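PDB 1BKJ: NADPH-flavin oxidoreductase from Vibrio harveyi, which catalyses the NADPH-dependent reduction of FMN to FMNH2 and so supplies reduced flavin to luciferase in bacterial bioluminescence. Local coordinates for residues A[6-11]-A[115-120]; A[14-19]-A[159-164]; A[68-73]-A[154-159]. All coordinates share one frame; numbering follows the deposited sequence.

Contact 1: residues A[6-11]-A[115-120]. With FMN (flavin mononucleotide), chain D.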
loop_
_atom_site.group_PDB
_atom_site.type_symbol
_atom_site.label_atom_id
_atom_site.label_comp_id
_atom_site.label_asym_id
_atom_site.label_seq_id
_atom_site.Cartn_x
_atom_site.Cartn_y
_atom_site.Cartn_z
ATOM N N GLU A 6 -6.613 -13.398 -13.684
ATOM C CA GLU A 6 -6.325 -13.018 -15.082
ATOM C C GLU A 6 -6.203 -11.488 -15.203
ATOM O O GLU A 6 -5.322 -10.996 -15.907
ATOM C CB GLU A 6 -7.398 -13.549 -16.044
ATOM N N THR A 7 -7.018 -10.760 -14.429
ATOM C CA THR A 7 -7.010 -9.297 -14.392
ATOM C C THR A 7 -5.715 -8.786 -13.726
ATOM O O THR A 7 -5.031 -7.921 -14.289
ATOM C CB THR A 7 -8.272 -8.753 -13.671
ATOM O OG1 THR A 7 -9.438 -9.101 -14.433
ATOM C CG2 THR A 7 -8.226 -7.244 -13.514
ATOM N N ILE A 8 -5.361 -9.360 -12.571
ATOM C CA ILE A 8 -4.137 -8.989 -11.834
ATOM C C ILE A 8 -2.879 -9.183 -12.705
ATOM O O ILE A 8 -2.030 -8.292 -12.793
ATOM C CB ILE A 8 -3.983 -9.799 -10.487
ATOM C CG1 ILE A 8 -5.038 -9.346 -9.464
ATOM C CG2 ILE A 8 -2.583 -9.576 -9.875
ATOM C CD1 ILE A 8 -5.098 -10.178 -8.171
ATOM N N LEU A 9 -2.808 -10.327 -13.382
ATOM C CA LEU A 9 -1.674 -10.666 -14.236
ATOM C C LEU A 9 -1.606 -9.980 -15.603
ATOM O O LEU A 9 -0.546 -9.971 -16.225
ATOM C CB LEU A 9 -1.565 -12.188 -14.387
ATOM C CG LEU A 9 -1.227 -13.002 -13.129
ATOM C CD1 LEU A 9 -1.254 -14.487 -13.468
ATOM C CD2 LEU A 9 0.126 -12.615 -12.573
ATOM N N ALA A 10 -2.708 -9.363 -16.037
ATOM C CA ALA A 10 -2.769 -8.674 -17.331
ATOM C C ALA A 10 -2.448 -7.188 -17.230
ATOM O O ALA A 10 -2.462 -6.469 -18.237
ATOM C CB ALA A 10 -4.137 -8.875 -17.962
ATOM N N HIS A 11 -2.118 -6.729 -16.020
ATOM C CA HIS A 11 -1.807 -5.313 -15.775
ATOM C C HIS A 11 -0.605 -4.745 -16.534
ATOM O O HIS A 11 0.433 -5.383 -16.637
ATOM C CB HIS A 11 -1.586 -5.044 -14.267
ATOM C CG HIS A 11 -0.974 -3.698 -13.953
ATOM N ND1 HIS A 11 -1.685 -2.521 -14.025
ATOM C CD2 HIS A 11 0.305 -3.337 -13.681
ATOM C CE1 HIS A 11 -0.880 -1.497 -13.817
ATOM N NE2 HIS A 11 0.337 -1.966 -13.610
ATOM N N CYS A 115 -8.968 -0.011 -6.036
ATOM C CA CYS A 115 -9.570 0.944 -6.980
ATOM C C CYS A 115 -9.102 0.657 -8.400
ATOM O O CYS A 115 -9.930 0.502 -9.302
ATOM C CB CYS A 115 -9.204 2.384 -6.616
ATOM S SG CYS A 115 -10.014 3.020 -5.145
ATOM N N LEU A 116 -7.780 0.495 -8.562
ATOM C CA LEU A 116 -7.173 0.211 -9.866
ATOM C C LEU A 116 -7.621 -1.133 -10.429
ATOM O O LEU A 116 -7.976 -1.197 -11.608
ATOM C CB LEU A 116 -5.635 0.297 -9.823
ATOM C CG LEU A 116 -4.896 0.114 -11.164
ATOM C CD1 LEU A 116 -5.309 1.166 -12.193
ATOM C CD2 LEU A 116 -3.393 0.138 -10.959
ATOM N N LEU A 117 -7.635 -2.179 -9.592
ATOM C CA LEU A 117 -8.080 -3.509 -10.022
ATOM C C LEU A 117 -9.550 -3.522 -10.455
ATOM O O LEU A 117 -9.891 -4.120 -11.481
ATOM C CB LEU A 117 -7.829 -4.562 -8.946
ATOM C CG LEU A 117 -6.388 -5.036 -8.785
ATOM C CD1 LEU A 117 -6.334 -6.030 -7.653
ATOM C CD2 LEU A 117 -5.858 -5.667 -10.067
ATOM N N ALA A 118 -10.399 -2.806 -9.720
ATOM C CA ALA A 118 -11.818 -2.690 -10.063
ATOM C C ALA A 118 -11.920 -2.032 -11.449
ATOM O O ALA A 118 -12.580 -2.563 -12.335
ATOM C CB ALA A 118 -12.549 -1.849 -9.039
ATOM N N ALA A 119 -11.155 -0.958 -11.657
ATOM C CA ALA A 119 -11.141 -0.246 -12.939
ATOM C C ALA A 119 -10.667 -1.131 -14.098
ATOM O O ALA A 119 -11.349 -1.229 -15.106
ATOM C CB ALA A 119 -10.290 1.024 -12.846
ATOM N N GLU A 120 -9.556 -1.839 -13.903
ATOM C CA GLU A 120 -8.987 -2.738 -14.912
ATOM C C GLU A 120 -9.927 -3.891 -15.288
ATOM O O GLU A 120 -10.006 -4.260 -16.457
ATOM C CB GLU A 120 -7.621 -3.270 -14.454
ATOM C CG GLU A 120 -6.536 -2.186 -14.446
ATOM C CD GLU A 120 -5.188 -2.631 -13.875
ATOM O OE1 GLU A 120 -5.111 -3.621 -13.103
ATOM O OE2 GLU A 120 -4.189 -1.954 -14.181
HETATM N N1 FMN D . 4.237 6.023 -13.748
HETATM C C2 FMN D . 4.266 7.231 -14.404
HETATM O O2 FMN D . 4.370 7.371 -15.596
HETATM N N3 FMN D . 4.251 8.314 -13.536
HETATM C C4 FMN D . 4.424 8.287 -12.120
HETATM O O4 FMN D . 4.514 9.352 -11.537
HETATM C C4A FMN D . 4.483 6.971 -11.553
HETATM N N5 FMN D . 4.379 6.906 -10.169
HETATM C C5A FMN D . 4.141 5.678 -9.532
HETATM C C6 FMN D . 3.904 5.700 -8.170
HETATM C C7 FMN D . 3.601 4.519 -7.495
HETATM C C7M FMN D . 3.139 4.648 -6.013
HETATM C C8 FMN D . 3.582 3.285 -8.207
HETATM C C8M FMN D . 3.400 1.957 -7.549
HETATM C C9 FMN D . 3.815 3.255 -9.557
HETATM C C9A FMN D . 4.094 4.465 -10.266
HETATM N N10 FMN D . 4.259 4.532 -11.697
HETATM C C10 FMN D . 4.358 5.784 -12.356
HETATM C "C1'" FMN D . 4.034 3.447 -12.492
HETATM C "C2'" FMN D . 5.236 2.686 -13.000
HETATM O "O2'" FMN D . 6.386 3.311 -13.384
HETATM C "C3'" FMN D . 5.102 1.229 -13.159
HETATM O "O3'" FMN D . 4.240 0.577 -12.261
HETATM C "C4'" FMN D . 6.210 0.359 -13.687
HETATM O "O4'" FMN D . 7.301 0.943 -14.357
HETATM C "C5'" FMN D . 6.002 -1.066 -13.887
HETATM O "O5'" FMN D . 5.226 -1.084 -15.123
HETATM P P FMN D . 3.673 -1.567 -15.240
HETATM O O1P FMN D . 3.737 -2.992 -14.972
HETATM O O2P FMN D . 3.300 -1.141 -16.611
HETATM O O3P FMN D . 2.888 -0.944 -14.148
HETATM O O HOH W 1 -5.273 -5.666 -15.663
#

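Contact 2: residues A[14-19]-A[159-164]. With FMN (flavin mononucleotide), chain D.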
loop_
_atom_site.group_PDB
_atom_site.type_symbol
_atom_site.label_atom_id
_atom_site.label_comp_id
_atom_site.label_asym_id
_atom_site.label_seq_id
_atom_site.Cartn_x
_atom_site.Cartn_y
_atom_site.Cartn_z
ATOM N N ILE A 14 -1.177 2.398 -18.195
ATOM C CA ILE A 14 -1.695 3.071 -19.375
ATOM C C ILE A 14 -1.472 4.571 -19.203
ATOM O O ILE A 14 -1.865 5.168 -18.187
ATOM C CB ILE A 14 -3.202 2.752 -19.613
ATOM C CG1 ILE A 14 -3.431 1.241 -19.786
ATOM C CG2 ILE A 14 -3.751 3.538 -20.810
ATOM C CD1 ILE A 14 -2.698 0.577 -20.950
ATOM N N ARG A 15 -0.831 5.165 -20.209
ATOM C CA ARG A 15 -0.479 6.571 -20.203
ATOM C C ARG A 15 -1.041 7.377 -21.378
ATOM O O ARG A 15 -0.562 8.475 -21.665
ATOM C CB ARG A 15 1.048 6.702 -20.117
ATOM C CG ARG A 15 1.647 6.210 -18.794
ATOM C CD ARG A 15 3.162 6.240 -18.819
ATOM N NE ARG A 15 3.750 5.655 -17.608
ATOM C CZ ARG A 15 4.151 4.392 -17.493
ATOM N NH1 ARG A 15 4.030 3.552 -18.508
ATOM N NH2 ARG A 15 4.691 3.964 -16.367
ATOM N N LYS A 16 -2.031 6.809 -22.073
ATOM C CA LYS A 16 -2.713 7.483 -23.184
ATOM C C LYS A 16 -4.175 7.064 -23.117
ATOM O O LYS A 16 -4.488 5.875 -23.080
ATOM C CB LYS A 16 -2.112 7.145 -24.551
ATOM C CG LYS A 16 -2.347 8.255 -25.579
ATOM C CD LYS A 16 -1.884 7.867 -26.972
ATOM C CE LYS A 16 -2.355 8.906 -27.976
ATOM N NZ LYS A 16 -2.267 8.384 -29.373
ATOM N N PHE A 17 -5.062 8.059 -23.071
ATOM C CA PHE A 17 -6.498 7.822 -22.943
ATOM C C PHE A 17 -7.326 8.503 -24.009
ATOM O O PHE A 17 -6.897 9.505 -24.585
ATOM C CB PHE A 17 -6.991 8.344 -21.584
ATOM C CG PHE A 17 -6.266 7.765 -20.405
ATOM C CD1 PHE A 17 -6.602 6.496 -19.920
ATOM C CD2 PHE A 17 -5.220 8.475 -19.787
ATOM C CE1 PHE A 17 -5.915 5.919 -18.827
ATOM C CE2 PHE A 17 -4.514 7.918 -18.687
ATOM C CZ PHE A 17 -4.867 6.629 -18.204
ATOM N N THR A 18 -8.513 7.950 -24.275
ATOM C CA THR A 18 -9.447 8.573 -25.215
ATOM C C THR A 18 -10.291 9.564 -24.374
ATOM O O THR A 18 -10.148 9.607 -23.146
ATOM C CB THR A 18 -10.383 7.552 -25.919
ATOM O OG1 THR A 18 -11.217 6.909 -24.955
ATOM C CG2 THR A 18 -9.591 6.503 -26.684
ATOM N N ALA A 19 -11.160 10.342 -25.027
ATOM C CA ALA A 19 -12.007 11.338 -24.365
ATOM C C ALA A 19 -13.324 10.793 -23.796
ATOM O O ALA A 19 -14.117 11.558 -23.239
ATOM C CB ALA A 19 -12.285 12.507 -25.322
ATOM N N HIS A 159 -10.340 5.245 -20.437
ATOM C CA HIS A 159 -10.344 4.234 -21.493
ATOM C C HIS A 159 -9.021 4.286 -22.260
ATOM O O HIS A 159 -8.628 5.350 -22.735
ATOM C CB HIS A 159 -11.553 4.440 -22.386
ATOM C CG HIS A 159 -12.842 4.156 -21.688
ATOM N ND1 HIS A 159 -13.331 2.878 -21.531
ATOM C CD2 HIS A 159 -13.740 4.983 -21.103
ATOM C CE1 HIS A 159 -14.482 2.930 -20.887
ATOM N NE2 HIS A 159 -14.751 4.195 -20.614
ATOM N N PRO A 160 -8.318 3.134 -22.388
ATOM C CA PRO A 160 -7.023 3.032 -23.078
ATOM C C PRO A 160 -6.954 3.447 -24.539
ATOM O O PRO A 160 -7.878 3.164 -25.307
ATOM C CB PRO A 160 -6.691 1.542 -22.971
ATOM C CG PRO A 160 -7.467 1.078 -21.814
ATOM C CD PRO A 160 -8.768 1.782 -22.000
ATOM N N ASP A 161 -5.866 4.132 -24.898
ATOM C CA ASP A 161 -5.606 4.520 -26.279
ATOM C C ASP A 161 -4.185 4.082 -26.641
ATOM O O ASP A 161 -3.490 4.735 -27.427
ATOM C CB ASP A 161 -5.810 6.020 -26.529
ATOM C CG ASP A 161 -6.007 6.350 -28.016
ATOM O OD1 ASP A 161 -6.433 5.466 -28.789
ATOM O OD2 ASP A 161 -5.746 7.497 -28.411
ATOM N N GLN A 162 -3.757 2.990 -26.011
ATOM C CA GLN A 162 -2.459 2.348 -26.237
ATOM C C GLN A 162 -2.542 0.951 -25.655
ATOM O O GLN A 162 -3.337 0.711 -24.746
ATOM C CB GLN A 162 -1.278 3.137 -25.627
ATOM C CG GLN A 162 -1.263 3.313 -24.113
ATOM C CD GLN A 162 0.011 3.985 -23.597
ATOM O OE1 GLN A 162 0.296 3.926 -22.408
ATOM N NE2 GLN A 162 0.766 4.638 -24.482
ATOM N N ASN A 163 -1.739 0.030 -26.190
ATOM C CA ASN A 163 -1.715 -1.353 -25.707
ATOM C C ASN A 163 -0.252 -1.813 -25.494
ATOM O O ASN A 163 0.306 -2.519 -26.339
ATOM C CB ASN A 163 -2.475 -2.274 -26.698
ATOM C CG ASN A 163 -2.779 -3.665 -26.120
ATOM O OD1 ASN A 163 -2.616 -3.911 -24.925
ATOM N ND2 ASN A 163 -3.219 -4.584 -26.982
ATOM N N PRO A 164 0.389 -1.403 -24.366
ATOM C CA PRO A 164 1.781 -1.788 -24.075
ATOM C C PRO A 164 1.882 -3.261 -23.685
ATOM O O PRO A 164 0.873 -3.898 -23.335
ATOM C CB PRO A 164 2.152 -0.905 -22.877
ATOM C CG PRO A 164 1.132 0.185 -22.876
ATOM C CD PRO A 164 -0.109 -0.522 -23.294
HETATM N N1 FMN D . 4.237 6.023 -13.748
HETATM C C2 FMN D . 4.266 7.231 -14.404
HETATM O O2 FMN D . 4.370 7.371 -15.596
HETATM N N3 FMN D . 4.251 8.314 -13.536
HETATM C C4 FMN D . 4.424 8.287 -12.120
HETATM O O4 FMN D . 4.514 9.352 -11.537
HETATM C C4A FMN D . 4.483 6.971 -11.553
HETATM N N5 FMN D . 4.379 6.906 -10.169
HETATM C C5A FMN D . 4.141 5.678 -9.532
HETATM C C6 FMN D . 3.904 5.700 -8.170
HETATM C C7 FMN D . 3.601 4.519 -7.495
HETATM C C7M FMN D . 3.139 4.648 -6.013
HETATM C C8 FMN D . 3.582 3.285 -8.207
HETATM C C8M FMN D . 3.400 1.957 -7.549
HETATM C C9 FMN D . 3.815 3.255 -9.557
HETATM C C9A FMN D . 4.094 4.465 -10.266
HETATM N N10 FMN D . 4.259 4.532 -11.697
HETATM C C10 FMN D . 4.358 5.784 -12.356
HETATM C "C1'" FMN D . 4.034 3.447 -12.492
HETATM C "C2'" FMN D . 5.236 2.686 -13.000
HETATM O "O2'" FMN D . 6.386 3.311 -13.384
HETATM C "C3'" FMN D . 5.102 1.229 -13.159
HETATM O "O3'" FMN D . 4.240 0.577 -12.261
HETATM C "C4'" FMN D . 6.210 0.359 -13.687
HETATM O "O4'" FMN D . 7.301 0.943 -14.357
HETATM C "C5'" FMN D . 6.002 -1.066 -13.887
HETATM O "O5'" FMN D . 5.226 -1.084 -15.123
HETATM P P FMN D . 3.673 -1.567 -15.240
HETATM O O1P FMN D . 3.737 -2.992 -14.972
HETATM O O2P FMN D . 3.300 -1.141 -16.611
HETATM O O3P FMN D . 2.888 -0.944 -14.148
HETATM O O HOH W 2 2.727 3.346 -21.112
HETATM O O HOH W 3 -11.206 7.822 -21.059
#

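Contact 3: residues A[68-73]-A[154-159]. With FMN (flavin mononucleotide), chain D.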
loop_
_atom_site.group_PDB
_atom_site.type_symbol
_atom_site.label_atom_id
_atom_site.label_comp_id
_atom_site.label_asym_id
_atom_site.label_seq_id
_atom_site.Cartn_x
_atom_site.Cartn_y
_atom_site.Cartn_z
ATOM N N ALA A 68 1.349 14.714 -19.053
ATOM C CA ALA A 68 0.124 15.062 -19.784
ATOM C C ALA A 68 -1.137 14.234 -19.517
ATOM O O ALA A 68 -2.249 14.777 -19.517
ATOM C CB ALA A 68 0.413 15.115 -21.283
ATOM N N TYR A 69 -0.963 12.947 -19.244
ATOM C CA TYR A 69 -2.074 12.057 -18.957
ATOM C C TYR A 69 -2.829 12.347 -17.649
ATOM O O TYR A 69 -3.878 11.771 -17.389
ATOM C CB TYR A 69 -1.634 10.598 -19.045
ATOM C CG TYR A 69 -0.215 10.327 -18.615
ATOM C CD1 TYR A 69 0.850 10.499 -19.525
ATOM C CD2 TYR A 69 0.082 9.905 -17.298
ATOM C CE1 TYR A 69 2.192 10.256 -19.137
ATOM C CE2 TYR A 69 1.420 9.661 -16.893
ATOM C CZ TYR A 69 2.466 9.841 -17.822
ATOM O OH TYR A 69 3.770 9.604 -17.457
ATOM N N VAL A 70 -2.308 13.273 -16.849
ATOM C CA VAL A 70 -2.980 13.691 -15.621
ATOM C C VAL A 70 -4.126 14.612 -16.055
ATOM O O VAL A 70 -5.179 14.610 -15.431
ATOM C CB VAL A 70 -2.014 14.409 -14.672
ATOM C CG1 VAL A 70 -2.751 15.078 -13.507
ATOM C CG2 VAL A 70 -0.979 13.435 -14.155
ATOM N N GLU A 71 -3.927 15.354 -17.150
ATOM C CA GLU A 71 -4.959 16.251 -17.676
ATOM C C GLU A 71 -5.937 15.528 -18.616
ATOM O O GLU A 71 -7.142 15.782 -18.552
ATOM C CB GLU A 71 -4.331 17.460 -18.386
ATOM N N SER A 72 -5.443 14.582 -19.418
ATOM C CA SER A 72 -6.279 13.863 -20.382
ATOM C C SER A 72 -7.093 12.678 -19.856
ATOM O O SER A 72 -8.044 12.233 -20.512
ATOM C CB SER A 72 -5.457 13.461 -21.608
ATOM O OG SER A 72 -4.482 12.492 -21.278
ATOM N N ALA A 73 -6.747 12.186 -18.666
ATOM C CA ALA A 73 -7.473 11.075 -18.030
ATOM C C ALA A 73 -8.930 11.463 -17.749
ATOM O O ALA A 73 -9.215 12.636 -17.478
ATOM C CB ALA A 73 -6.796 10.695 -16.721
ATOM N N GLY A 154 -1.192 10.237 -6.867
ATOM C CA GLY A 154 -2.407 10.394 -7.635
ATOM C C GLY A 154 -2.652 9.123 -8.435
ATOM O O GLY A 154 -1.859 8.171 -8.365
ATOM N N MET A 155 -3.752 9.092 -9.182
ATOM C CA MET A 155 -4.093 7.952 -10.025
ATOM C C MET A 155 -4.925 8.412 -11.212
ATOM O O MET A 155 -5.946 9.081 -11.039
ATOM C CB MET A 155 -4.862 6.877 -9.239
ATOM C CG MET A 155 -5.161 5.620 -10.061
ATOM S SD MET A 155 -6.032 4.366 -9.154
ATOM C CE MET A 155 -4.688 3.655 -8.251
ATOM N N CYS A 156 -4.451 8.079 -12.411
ATOM C CA CYS A 156 -5.156 8.392 -13.652
ATOM C C CYS A 156 -6.003 7.179 -14.026
ATOM O O CYS A 156 -5.543 6.049 -13.904
ATOM C CB CYS A 156 -4.180 8.639 -14.806
ATOM S SG CYS A 156 -3.109 10.046 -14.629
ATOM N N LEU A 157 -7.255 7.413 -14.416
ATOM C CA LEU A 157 -8.163 6.347 -14.846
ATOM C C LEU A 157 -8.869 6.794 -16.131
ATOM O O LEU A 157 -9.134 7.986 -16.318
ATOM C CB LEU A 157 -9.220 6.011 -13.766
ATOM C CG LEU A 157 -8.821 5.416 -12.401
ATOM C CD1 LEU A 157 -10.036 5.275 -11.501
ATOM C CD2 LEU A 157 -8.095 4.077 -12.583
ATOM N N GLY A 158 -9.134 5.844 -17.022
ATOM C CA GLY A 158 -9.830 6.153 -18.263
ATOM C C GLY A 158 -9.781 5.013 -19.257
ATOM O O GLY A 158 -9.234 3.948 -18.974
ATOM N N HIS A 159 -10.340 5.245 -20.437
ATOM C CA HIS A 159 -10.344 4.234 -21.493
ATOM C C HIS A 159 -9.021 4.286 -22.260
ATOM O O HIS A 159 -8.628 5.350 -22.735
ATOM C CB HIS A 159 -11.553 4.440 -22.386
ATOM C CG HIS A 159 -12.842 4.156 -21.688
ATOM N ND1 HIS A 159 -13.331 2.878 -21.531
ATOM C CD2 HIS A 159 -13.740 4.983 -21.103
ATOM C CE1 HIS A 159 -14.482 2.930 -20.887
ATOM N NE2 HIS A 159 -14.751 4.195 -20.614
HETATM N N1 FMN D . 4.237 6.023 -13.748
HETATM C C2 FMN D . 4.266 7.231 -14.404
HETATM O O2 FMN D . 4.370 7.371 -15.596
HETATM N N3 FMN D . 4.251 8.314 -13.536
HETATM C C4 FMN D . 4.424 8.287 -12.120
HETATM O O4 FMN D . 4.514 9.352 -11.537
HETATM C C4A FMN D . 4.483 6.971 -11.553
HETATM N N5 FMN D . 4.379 6.906 -10.169
HETATM C C5A FMN D . 4.141 5.678 -9.532
HETATM C C6 FMN D . 3.904 5.700 -8.170
HETATM C C7 FMN D . 3.601 4.519 -7.495
HETATM C C7M FMN D . 3.139 4.648 -6.013
HETATM C C8 FMN D . 3.582 3.285 -8.207
HETATM C C8M FMN D . 3.400 1.957 -7.549
HETATM C C9 FMN D . 3.815 3.255 -9.557
HETATM C C9A FMN D . 4.094 4.465 -10.266
HETATM N N10 FMN D . 4.259 4.532 -11.697
HETATM C C10 FMN D . 4.358 5.784 -12.356
HETATM C "C1'" FMN D . 4.034 3.447 -12.492
HETATM C "C2'" FMN D . 5.236 2.686 -13.000
HETATM O "O2'" FMN D . 6.386 3.311 -13.384
HETATM C "C3'" FMN D . 5.102 1.229 -13.159
HETATM O "O3'" FMN D . 4.240 0.577 -12.261
HETATM C "C4'" FMN D . 6.210 0.359 -13.687
HETATM O "O4'" FMN D . 7.301 0.943 -14.357
HETATM C "C5'" FMN D . 6.002 -1.066 -13.887
HETATM O "O5'" FMN D . 5.226 -1.084 -15.123
HETATM P P FMN D . 3.673 -1.567 -15.240
HETATM O O1P FMN D . 3.737 -2.992 -14.972
HETATM O O2P FMN D . 3.300 -1.141 -16.611
HETATM O O3P FMN D . 2.888 -0.944 -14.148
#

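Contact 1: residues A[6-11]-A[115-120]
Glu120, near the end of helix 98-121, reaches across to Thr7 and His11, and its side chain can be followed atom by atom. Glu120 CB rests against the Thr7 methyl CG2 at 4.1 Å. Beyond CG the chain is extended (chi2 175°), which carries the carboxylate to the edge of the His11 imidazole. There Glu120 OE2 accepts the N-H of His11 ND1 at 2.6 Å, through its syn lone pair and only 7° out of the ring plane, although ring and carboxylate planes are turned 39° apart. OE1 receives a weak bond from a water that also donates to Thr7 O, at 2.7 Å from that oxygen. Gripped in this way at ND1, the ring presents His11 NE2 to the FMN phosphate, 2.8 Å from FMN O3P. Leu116 CD2 approaches His11 CE1 obliquely, and the neighbouring Leu117 packs its CD2 on Ile8 CG1 at 3.8 Å. Asn114 of the second subunit also packs on Ile8 and Leu117, so the contact is part of the dimer interface. This is a His-carboxylate hydrogen bond in which Glu120, in the second shell, orients His11 toward the phosphate, in the FMN site of this nitroreductase-family fold.

Contact 2: residues A[14-19]-A[159-164]
The guanidinium of Arg15 and the amide of Gln162 are joined through a water. Arg15 meets the flavin along its edge: Arg15 NE donates to FMN O2 at 2.7 Å, and NH2 makes a weak bond to N1. At another edge of the group, still in its plane, the water accepts from NH1 and donates to Gln162 OE1. The amide oxygen Gln162 OE1 is engaged a second time by Arg15 N at 2.8 Å, with the donor 46° out of the carbonyl plane, so a single Gln162 oxygen steadies both the backbone and, through water, the head of the same arginine. The Phe17 ring turns an edge to His159 O, while Tyr69 and Ala73 pack against its side chain.

The two loops form a single beta bridge, Phe17 with Pro160. Thr18 N donates to His159 O at 3.0 Å, almost in line with the carbonyl bond, and Asp161 N donates to Lys16 O at 2.9 Å; Phe17 CA adds a CH···O contact to His159 O. A second water links Thr18 O to His159 N. Ile14 sends its two branches to different prolines, CD1 to Pro164 CD at 3.7 Å and CG2 to the CA and CB of Pro160. On the outer side, Asp161 CG lies anti to the backbone N (chi1 -161°), bringing Asp161 OD2 to a long salt bridge with Lys16 NZ at 3.7 Å, while Thr18 CG2 crosses the Asp161 side chain at about a right angle.

Lys16 N is buried without a polar partner. Chemically, an arginine donating to O2 and, weakly, to N1 would be expected to favour negative charge at that end of the reduced isoalloxazine, and the bonds from Gln162 probably help to place it.

Contact 3: residues A[68-73]-A[154-159]
Helix 69-72 lies over strand 149-158 and comes closest where it ends, with Ala73 CA 5.5 Å from Gly158 CA; Ala73 is the first residue to leave helical geometry, after its N has still bonded back to Tyr69 O.

Cys156 is the residue of the strand that fills this approach. Its sulfur, anti to the carbonyl carbon (chi1 -64°), lies against Tyr69 and Val70. Cys156 SG is 3.3 Å from Tyr69 O and also rests on Val70, 4.0 Å from the methyl Val70 CG2. The sulfur sits besides at the edge of the Tyr69 ring, near the ring plane, nearest to CD2. Further along, Ala73 points its methyl at the strand: Ala73 CB touches Cys156 CB at 3.8 Å and the carbonyl oxygen Leu157 O at 3.6 Å. Leu157 itself turns to the other face of the sheet, where it packs on Leu116 and Ala119 of helix 98-121. Phe76 of strand 75-82 and Val127 and Ile129 of strand 125-129 complete the surroundings of Cys156.

At its far end Tyr69 brings its hydroxyl to the flavin, with Tyr69 OH 3.0 Å from FMN O2. A weak bond also relates this hydroxyl to Gln67 OE1. The phenol ring thus runs from Cys156, at its edge, to the pyrimidine O2 of the cofactor, with Arg15 and Ile129 packed beside it.

A short helix laid on one face of an antiparallel sheet, with a long helix across the other, is the layered alpha-beta construction of the nitroreductase fold, and here the short helix supplies Tyr69 to the FMN pocket.

From the N terminus, the chain leaves helix 3-9 and contact 1 ties its end to the far end of helix 98-121, closing a loop of 103 residues. The following loop opens contact 2, which closes only at 159-164, just past strand 149-158, so contacts 1 and 2 cross. Contact 3 runs from helix 69-72 to that strand: it lies wholly within the span of contact 2 but crosses contact 1. Contacts 2 and 3 share His159, and helix 98-121 of contact 1 lies against the strand of contact 3. Together they gather residues that bind the phosphate and the pyrimidine end of one FMN.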